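Local atomic coordinates of NDP-N-acetyl-D-galactosaminuronic acid dehydrogenase (Methanosarcina mazei Go1, PDB entry 3G79), a protein that probably oxidises UDP-N-acetyl-D-mannosamine to its uronate, using two NAD(+) per sugar, as a member of the UDP-glucose/GDP-mannose dehydrogenase family. Residues G57-P69 and I81-P94. Residues are numbered along the deposited sequence; the frame is centred on the assembly and turned at random.
Sequences GYKIEMLNRGESP and IGKVVKAGKFECTP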
loop_
_atom_site.group_PDB
_atom_site.type_symbol
_atom_site.label_atom_id
_atom_site.label_comp_id
_atom_site.label_asym_id
_atom_site.label_seq_id
_atom_site.Cartn_x
_atom_site.Cartn_y
_atom_site.Cartn_z
ATOM N N GLY A 57 42.293 -13.808 10.039
ATOM C CA GLY A 57 43.002 -14.089 11.279
ATOM C C GLY A 57 43.368 -12.861 12.078
ATOM O O GLY A 57 43.190 -12.840 13.286
ATOM N N TYR A 58 43.867 -11.843 11.385
ATOM C CA TYR A 58 44.299 -10.543 11.955
ATOM C C TYR A 58 43.312 -9.813 12.893
ATOM O O TYR A 58 43.753 -9.146 13.861
ATOM C CB TYR A 58 44.675 -9.578 10.811
ATOM C CG TYR A 58 43.492 -8.932 10.098
ATOM C CD1 TYR A 58 42.749 -9.638 9.147
ATOM C CD2 TYR A 58 43.120 -7.623 10.380
ATOM C CE1 TYR A 58 41.641 -9.059 8.488
ATOM C CE2 TYR A 58 42.016 -7.014 9.731
ATOM C CZ TYR A 58 41.289 -7.747 8.778
ATOM O OH TYR A 58 40.216 -7.164 8.128
ATOM N N LYS A 59 42.006 -9.935 12.597
ATOM C CA LYS A 59 40.924 -9.280 13.345
ATOM C C LYS A 59 40.973 -9.625 14.826
ATOM O O LYS A 59 40.654 -8.783 15.685
ATOM C CB LYS A 59 39.576 -9.675 12.776
ATOM C CG LYS A 59 39.544 -9.677 11.256
ATOM C CD LYS A 59 38.277 -9.109 10.706
ATOM C CE LYS A 59 37.308 -10.176 10.307
ATOM N NZ LYS A 59 36.444 -9.744 9.177
ATOM N N ILE A 60 41.425 -10.848 15.129
ATOM C CA ILE A 60 41.577 -11.268 16.511
ATOM C C ILE A 60 42.457 -10.243 17.227
ATOM O O ILE A 60 42.051 -9.648 18.234
ATOM C CB ILE A 60 42.167 -12.695 16.651
ATOM C CG1 ILE A 60 41.401 -13.709 15.797
ATOM C CG2 ILE A 60 42.193 -13.148 18.133
ATOM C CD1 ILE A 60 41.944 -15.110 15.908
ATOM N N GLU A 61 43.648 -10.011 16.684
ATOM C CA GLU A 61 44.600 -9.144 17.363
ATOM C C GLU A 61 44.228 -7.674 17.212
ATOM O O GLU A 61 44.378 -6.907 18.163
ATOM C CB GLU A 61 46.036 -9.407 16.897
ATOM N N MET A 62 43.770 -7.280 16.030
ATOM C CA MET A 62 43.325 -5.906 15.849
ATOM C C MET A 62 42.263 -5.576 16.907
ATOM O O MET A 62 42.483 -4.703 17.757
ATOM C CB MET A 62 42.762 -5.646 14.441
ATOM C CG MET A 62 43.754 -5.116 13.444
ATOM S SD MET A 62 42.924 -4.502 11.967
ATOM C CE MET A 62 42.708 -2.789 12.435
ATOM N N LEU A 63 41.148 -6.310 16.868
ATOM C CA LEU A 63 40.050 -6.100 17.793
ATOM C C LEU A 63 40.521 -6.069 19.230
ATOM O O LEU A 63 40.025 -5.250 20.030
ATOM C CB LEU A 63 39.002 -7.188 17.653
ATOM C CG LEU A 63 37.998 -7.072 16.514
ATOM C CD1 LEU A 63 37.355 -8.432 16.293
ATOM C CD2 LEU A 63 36.966 -6.026 16.848
ATOM N N ASN A 64 41.451 -6.960 19.568
ATOM C CA ASN A 64 41.921 -7.027 20.947
ATOM C C ASN A 64 42.869 -5.895 21.360
ATOM O O ASN A 64 43.285 -5.806 22.533
ATOM C CB ASN A 64 42.505 -8.403 21.279
ATOM C CG ASN A 64 41.444 -9.405 21.686
ATOM O OD1 ASN A 64 40.328 -9.037 22.094
ATOM N ND2 ASN A 64 41.784 -10.680 21.587
ATOM N N ARG A 65 43.208 -5.037 20.400
ATOM C CA ARG A 65 43.881 -3.784 20.722
ATOM C C ARG A 65 42.855 -2.647 20.720
ATOM O O ARG A 65 43.138 -1.547 21.204
ATOM C CB ARG A 65 45.039 -3.493 19.749
ATOM C CG ARG A 65 46.192 -4.479 19.828
ATOM C CD ARG A 65 47.325 -4.072 18.903
ATOM N NE ARG A 65 47.935 -5.241 18.267
ATOM C CZ ARG A 65 47.643 -5.654 17.032
ATOM N NH1 ARG A 65 46.760 -4.982 16.290
ATOM N NH2 ARG A 65 48.235 -6.741 16.533
ATOM N N GLY A 66 41.680 -2.927 20.144
ATOM C CA GLY A 66 40.553 -2.012 20.152
ATOM C C GLY A 66 40.195 -1.338 18.836
ATOM O O GLY A 66 39.760 -0.181 18.859
ATOM N N GLU A 67 40.317 -2.062 17.710
ATOM C CA GLU A 67 40.213 -1.472 16.349
ATOM C C GLU A 67 39.278 -2.259 15.409
ATOM O O GLU A 67 38.992 -3.416 15.700
ATOM C CB GLU A 67 41.621 -1.377 15.739
ATOM C CG GLU A 67 42.700 -0.892 16.729
ATOM C CD GLU A 67 44.129 -1.265 16.327
ATOM O OE1 GLU A 67 45.063 -0.619 16.844
ATOM O OE2 GLU A 67 44.333 -2.197 15.518
ATOM N N SER A 68 38.841 -1.672 14.277
ATOM C CA SER A 68 37.834 -2.328 13.381
ATOM C C SER A 68 38.312 -2.852 11.963
ATOM O O SER A 68 39.444 -3.338 11.867
ATOM C CB SER A 68 36.503 -1.525 13.364
ATOM O OG SER A 68 36.477 -0.433 12.457
ATOM N N PRO A 69 37.431 -2.846 10.895
ATOM C CA PRO A 69 37.917 -3.157 9.542
ATOM C C PRO A 69 37.866 -1.950 8.570
ATOM O O PRO A 69 38.246 -0.818 8.925
ATOM C CB PRO A 69 36.909 -4.201 9.069
ATOM C CG PRO A 69 35.574 -3.670 9.621
ATOM C CD PRO A 69 35.944 -2.854 10.893
ATOM N N ILE A 81 34.676 -0.179 20.533
ATOM C CA ILE A 81 35.614 -1.296 20.697
ATOM C C ILE A 81 36.676 -0.932 21.727
ATOM O O ILE A 81 36.953 -1.698 22.659
ATOM C CB ILE A 81 36.310 -1.629 19.380
ATOM C CG1 ILE A 81 35.278 -1.989 18.273
ATOM C CG2 ILE A 81 37.331 -2.737 19.612
ATOM C CD1 ILE A 81 35.755 -1.759 16.863
ATOM N N GLY A 82 37.236 0.263 21.602
ATOM C CA GLY A 82 38.304 0.689 22.515
ATOM C C GLY A 82 37.861 0.672 23.966
ATOM O O GLY A 82 38.599 0.222 24.849
ATOM N N LYS A 83 36.624 1.110 24.177
ATOM C CA LYS A 83 36.058 1.354 25.493
ATOM C C LYS A 83 35.800 0.016 26.151
ATOM O O LYS A 83 36.251 -0.243 27.274
ATOM C CB LYS A 83 34.741 2.156 25.333
ATOM C CG LYS A 83 33.836 2.266 26.561
ATOM C CD LYS A 83 32.549 3.033 26.161
ATOM C CE LYS A 83 31.762 3.589 27.386
ATOM N NZ LYS A 83 31.017 2.598 28.275
ATOM N N VAL A 84 35.100 -0.829 25.404
ATOM C CA VAL A 84 34.699 -2.161 25.804
ATOM C C VAL A 84 35.925 -3.090 26.043
ATOM O O VAL A 84 35.995 -3.837 27.045
ATOM C CB VAL A 84 33.683 -2.643 24.708
ATOM C CG1 VAL A 84 34.135 -3.863 23.966
ATOM C CG2 VAL A 84 32.261 -2.758 25.249
ATOM N N VAL A 85 36.912 -3.007 25.143
ATOM C CA VAL A 85 38.151 -3.759 25.294
ATOM C C VAL A 85 38.897 -3.248 26.536
ATOM O O VAL A 85 39.343 -4.040 27.385
ATOM C CB VAL A 85 39.006 -3.702 24.004
ATOM C CG1 VAL A 85 40.415 -4.254 24.225
ATOM C CG2 VAL A 85 38.305 -4.453 22.885
ATOM N N LYS A 86 38.974 -1.929 26.686
ATOM C CA LYS A 86 39.700 -1.349 27.831
ATOM C C LYS A 86 39.061 -1.769 29.169
ATOM O O LYS A 86 39.768 -1.949 30.171
ATOM C CB LYS A 86 39.781 0.180 27.700
ATOM C CG LYS A 86 40.165 0.946 28.959
ATOM C CD LYS A 86 39.838 2.428 28.778
ATOM C CE LYS A 86 40.387 3.305 29.928
ATOM N NZ LYS A 86 41.884 3.266 30.101
ATOM N N ALA A 87 37.732 -1.911 29.172
ATOM C CA ALA A 87 36.980 -2.288 30.363
ATOM C C ALA A 87 36.957 -3.807 30.558
ATOM O O ALA A 87 36.278 -4.332 31.459
ATOM C CB ALA A 87 35.551 -1.752 30.274
ATOM N N GLY A 88 37.695 -4.513 29.711
ATOM C CA GLY A 88 37.715 -5.967 29.726
ATOM C C GLY A 88 36.375 -6.663 29.579
ATOM O O GLY A 88 36.196 -7.730 30.157
ATOM N N LYS A 89 35.449 -6.074 28.813
ATOM C CA LYS A 89 34.123 -6.683 28.587
ATOM C C LYS A 89 33.976 -7.368 27.203
ATOM O O LYS A 89 32.909 -7.935 26.854
ATOM C CB LYS A 89 33.008 -5.636 28.758
ATOM C CG LYS A 89 32.846 -5.154 30.187
ATOM C CD LYS A 89 31.708 -4.225 30.299
ATOM C CE LYS A 89 30.433 -4.982 30.576
ATOM N NZ LYS A 89 29.258 -4.063 30.465
ATOM N N PHE A 90 35.027 -7.275 26.407
ATOM C CA PHE A 90 35.003 -7.866 25.095
ATOM C C PHE A 90 36.370 -8.430 24.724
ATOM O O PHE A 90 37.402 -7.854 25.052
ATOM C CB PHE A 90 34.539 -6.852 24.065
ATOM C CG PHE A 90 34.644 -7.338 22.657
ATOM C CD1 PHE A 90 33.737 -8.264 22.148
ATOM C CD2 PHE A 90 35.669 -6.899 21.830
ATOM C CE1 PHE A 90 33.835 -8.723 20.860
ATOM C CE2 PHE A 90 35.751 -7.365 20.505
ATOM C CZ PHE A 90 34.831 -8.276 20.043
ATOM N N GLU A 91 36.344 -9.565 24.044
ATOM C CA GLU A 91 37.544 -10.267 23.628
ATOM C C GLU A 91 37.181 -11.085 22.405
ATOM O O GLU A 91 36.098 -11.669 22.346
ATOM C CB GLU A 91 38.023 -11.204 24.734
ATOM C CG GLU A 91 39.308 -11.943 24.399
ATOM C CD GLU A 91 39.579 -13.114 25.331
ATOM O OE1 GLU A 91 40.509 -13.919 25.021
ATOM O OE2 GLU A 91 38.851 -13.229 26.355
ATOM N N CYS A 92 38.082 -11.099 21.430
ATOM C CA CYS A 92 37.949 -11.927 20.246
ATOM C C CYS A 92 38.843 -13.158 20.410
ATOM O O CYS A 92 40.012 -13.056 20.806
ATOM C CB CYS A 92 38.341 -11.116 19.011
ATOM S SG CYS A 92 37.925 -11.816 17.397
ATOM N N THR A 93 38.270 -14.324 20.145
ATOM C CA THR A 93 38.978 -15.599 20.276
ATOM C C THR A 93 38.624 -16.561 19.139
ATOM O O THR A 93 37.486 -16.546 18.651
ATOM C CB THR A 93 38.742 -16.259 21.651
ATOM O OG1 THR A 93 39.611 -17.398 21.825
ATOM C CG2 THR A 93 37.265 -16.680 21.830
ATOM N N PRO A 94 39.635 -17.347 18.671
ATOM C CA PRO A 94 39.557 -18.436 17.652
ATOM C C PRO A 94 39.032 -19.746 18.257
ATOM O O PRO A 94 38.822 -20.752 17.561
ATOM C CB PRO A 94 41.025 -18.602 17.242
ATOM C CG PRO A 94 41.797 -18.252 18.543
ATOM C CD PRO A 94 41.049 -17.041 19.023
#
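N64 and C92 are joined by two hydrogen bonds, in which the side-chain amide of N64 reads the backbone of an edge strand much as a neighbouring strand would. C92 N donates a hydrogen bond to N64 OD1 over 3.1 Å, nearly straight (166° at the hydrogen), although the donor is tilted from the carbonyl plane of the amide. N64 ND2 in turn gives to C92 O, also at 3.1 Å; this bond is more bent (137°) but meets a lone pair in the carbonyl plane. With an alanine at this position, C92 N and C92 O would probably lose these mates, and a gap would probably open beside E91, whose CG lies 3.8 Å from N64 OD1.

Apolar contacts accompany this pair. L63 divides its branches: CD1 touches C92 SG at 3.6 Å, while CD2 approaches F90 CE2 obliquely. C92 SG, anti to the backbone N (chi1 -167°), is directed at the helix, 3.8 Å from I60 CA. I60 CD1 packs on the ring of P94, 3.8 Å from its CD.

Packing against backbone dominates near G66, which ends the helical turn with positive phi. I81 CG2 lies against G66 C, and the backbone of G66 comes close to G82, their CA atoms 4.2 Å apart. V85 CG2 rests on L63 O, and I81 CD1 reaches S68 CB.

Helix 59-63 runs nearly antiparallel to strand 90-93, their axes 7.6 Å apart. The contact packs the short helix and its exit loop against the last turns of helix 77-86 and the outermost strand of the Rossmann-type NAD-binding sheet. That strand pairs on its other side with strand 45-49, while L63 also meets M26 in a loop and I31 of helix 30-39.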